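Local coordinates for protein pentalenene synthase (Streptomyces chartreusis NRRL 3882, PDB 6Q4S) that probably converts farnesyl diphosphate into the bicyclic sesquiterpenol 7-epi-alpha-eudesmol through a magnesium-dependent 1,10-cyclization, at residues Phe7-Asp12 / Ala265-Tyr270. Residues are numbered along the deposited sequence; the frame is centred on the assembly and turned at random.
Sequences FDLPFD and ACLDEY
The CA atoms of Leu9 and Leu267 are 8.7 Å apart, the nearest approach of the two backbones, where the irregular N-terminal loop before helix 19-32 passes helix 252-284. The arrangement belongs to the all-helical class I terpene synthase fold, with the loop lying along helices 252-284 and 288-313. It bends at Pro10, where Phe11 N makes a weak 3.2 Å hydrogen bond to Leu9 O, and this bend probably helps to bring the side chains of both Leu9 and Phe11 against the helix. The contact is purely apolar. Leu267, buried and one turn before Leu271 on the same helical face, reaches out with CG anti to the backbone N (chi1 -170°) and divides its two methyls between two partners. CD2 meets CD2 of Leu9 at 3.5 Å, a close methyl-to-methyl approach in which the two side chains cross at about a right angle. The other branch, CD1, stands 4.2 Å from CE2 of the Phe11 ring. Leu9 also rests on Asn306 and Tyr309 of helix 288-313, and Phe11 on Gln302, so both residues bridge the two helices. The side chain of Leu9 is about 10 Å from that of Asn223, probably a magnesium ligand as in close relatives, and does not touch it. Tyr270 has its hydroxyl hydrogen-bonded to Gln274, while its ring meets Phe11 obliquely: CE2 of Tyr270 lies 3.9 Å from CZ of Phe11 and 4.1 Å from CE1 of the same phenylalanine.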
# COMPACT_ATOMS: atom_id res chain seq x y z
N PHE A 7 -14.11 10.55 -30.43
CA PHE A 7 -15.18 10.37 -29.43
C PHE A 7 -15.68 11.77 -29.20
O PHE A 7 -14.88 12.73 -29.21
CB PHE A 7 -14.65 9.77 -28.10
CG PHE A 7 -14.13 8.36 -28.20
CD1 PHE A 7 -12.84 8.11 -28.63
CD2 PHE A 7 -14.93 7.28 -27.88
CE1 PHE A 7 -12.35 6.83 -28.73
CE2 PHE A 7 -14.43 5.98 -27.98
CZ PHE A 7 -13.14 5.77 -28.40
N ASP A 8 -16.97 11.91 -28.99
CA ASP A 8 -17.46 13.18 -28.52
C ASP A 8 -17.89 13.03 -27.07
O ASP A 8 -18.94 12.45 -26.77
CB ASP A 8 -18.54 13.79 -29.43
CG ASP A 8 -18.71 15.28 -29.17
OD1 ASP A 8 -17.74 16.07 -29.44
OD2 ASP A 8 -19.77 15.63 -28.63
N LEU A 9 -17.04 13.54 -26.19
CA LEU A 9 -17.20 13.39 -24.75
C LEU A 9 -18.06 14.52 -24.23
O LEU A 9 -17.93 15.61 -24.72
CB LEU A 9 -15.80 13.43 -24.12
CG LEU A 9 -14.83 12.34 -24.63
CD1 LEU A 9 -13.44 12.39 -23.97
CD2 LEU A 9 -15.48 10.97 -24.39
N PRO A 10 -18.94 14.28 -23.23
CA PRO A 10 -19.72 15.36 -22.63
C PRO A 10 -19.01 16.06 -21.45
O PRO A 10 -19.58 16.16 -20.37
CB PRO A 10 -20.95 14.61 -22.10
CG PRO A 10 -20.38 13.31 -21.64
CD PRO A 10 -19.35 12.96 -22.70
N PHE A 11 -17.76 16.47 -21.61
CA PHE A 11 -17.04 17.19 -20.56
C PHE A 11 -16.51 18.43 -21.21
O PHE A 11 -16.25 18.43 -22.40
CB PHE A 11 -15.85 16.37 -19.99
CG PHE A 11 -16.20 14.98 -19.56
CD1 PHE A 11 -17.03 14.77 -18.48
CD2 PHE A 11 -15.69 13.87 -20.22
CE1 PHE A 11 -17.38 13.48 -18.09
CE2 PHE A 11 -16.03 12.59 -19.82
CZ PHE A 11 -16.87 12.39 -18.74
N ASP A 12 -16.37 19.50 -20.45
CA ASP A 12 -15.62 20.69 -20.88
C ASP A 12 -14.64 20.93 -19.73
O ASP A 12 -15.04 21.01 -18.55
CB ASP A 12 -16.57 21.89 -21.10
CG ASP A 12 -15.86 23.11 -21.63
OD1 ASP A 12 -14.88 22.96 -22.40
OD2 ASP A 12 -16.29 24.24 -21.29
N ALA A 265 -19.84 2.09 -24.19
CA ALA A 265 -20.56 1.41 -23.12
C ALA A 265 -19.95 1.64 -21.67
O ALA A 265 -20.71 1.74 -20.71
CB ALA A 265 -20.64 -0.11 -23.42
N CYS A 266 -18.62 1.62 -21.52
CA CYS A 266 -17.93 1.97 -20.23
C CYS A 266 -18.24 3.40 -19.86
O CYS A 266 -18.64 3.66 -18.74
CB CYS A 266 -16.41 1.87 -20.33
SG CYS A 266 -15.86 0.15 -20.43
N LEU A 267 -18.02 4.30 -20.84
CA LEU A 267 -18.36 5.73 -20.70
C LEU A 267 -19.80 5.97 -20.27
O LEU A 267 -20.05 6.65 -19.26
CB LEU A 267 -18.04 6.48 -21.97
CG LEU A 267 -18.09 8.00 -21.95
CD1 LEU A 267 -17.17 8.69 -20.95
CD2 LEU A 267 -17.77 8.49 -23.36
N ASP A 268 -20.77 5.36 -20.96
CA ASP A 268 -22.16 5.55 -20.57
C ASP A 268 -22.50 5.02 -19.21
O ASP A 268 -23.37 5.61 -18.56
CB ASP A 268 -23.17 4.90 -21.54
CG ASP A 268 -23.09 5.47 -22.95
OD1 ASP A 268 -22.65 6.64 -23.16
OD2 ASP A 268 -23.44 4.69 -23.86
N GLU A 269 -21.91 3.92 -18.77
CA GLU A 269 -22.16 3.47 -17.42
C GLU A 269 -21.51 4.50 -16.40
O GLU A 269 -22.10 4.77 -15.36
CB GLU A 269 -21.64 2.05 -17.17
CG GLU A 269 -22.03 1.54 -15.77
CD GLU A 269 -21.38 0.22 -15.32
OE1 GLU A 269 -20.78 -0.50 -16.14
OE2 GLU A 269 -21.47 -0.13 -14.11
N TYR A 270 -20.32 4.99 -16.72
CA TYR A 270 -19.64 6.06 -15.96
C TYR A 270 -20.57 7.28 -15.81
O TYR A 270 -20.84 7.76 -14.67
CB TYR A 270 -18.26 6.49 -16.57
CG TYR A 270 -17.72 7.73 -15.84
CD1 TYR A 270 -17.14 7.62 -14.56
CD2 TYR A 270 -17.92 8.99 -16.36
CE1 TYR A 270 -16.72 8.74 -13.86
CE2 TYR A 270 -17.53 10.13 -15.66
CZ TYR A 270 -16.94 10.01 -14.41
OH TYR A 270 -16.55 11.16 -13.73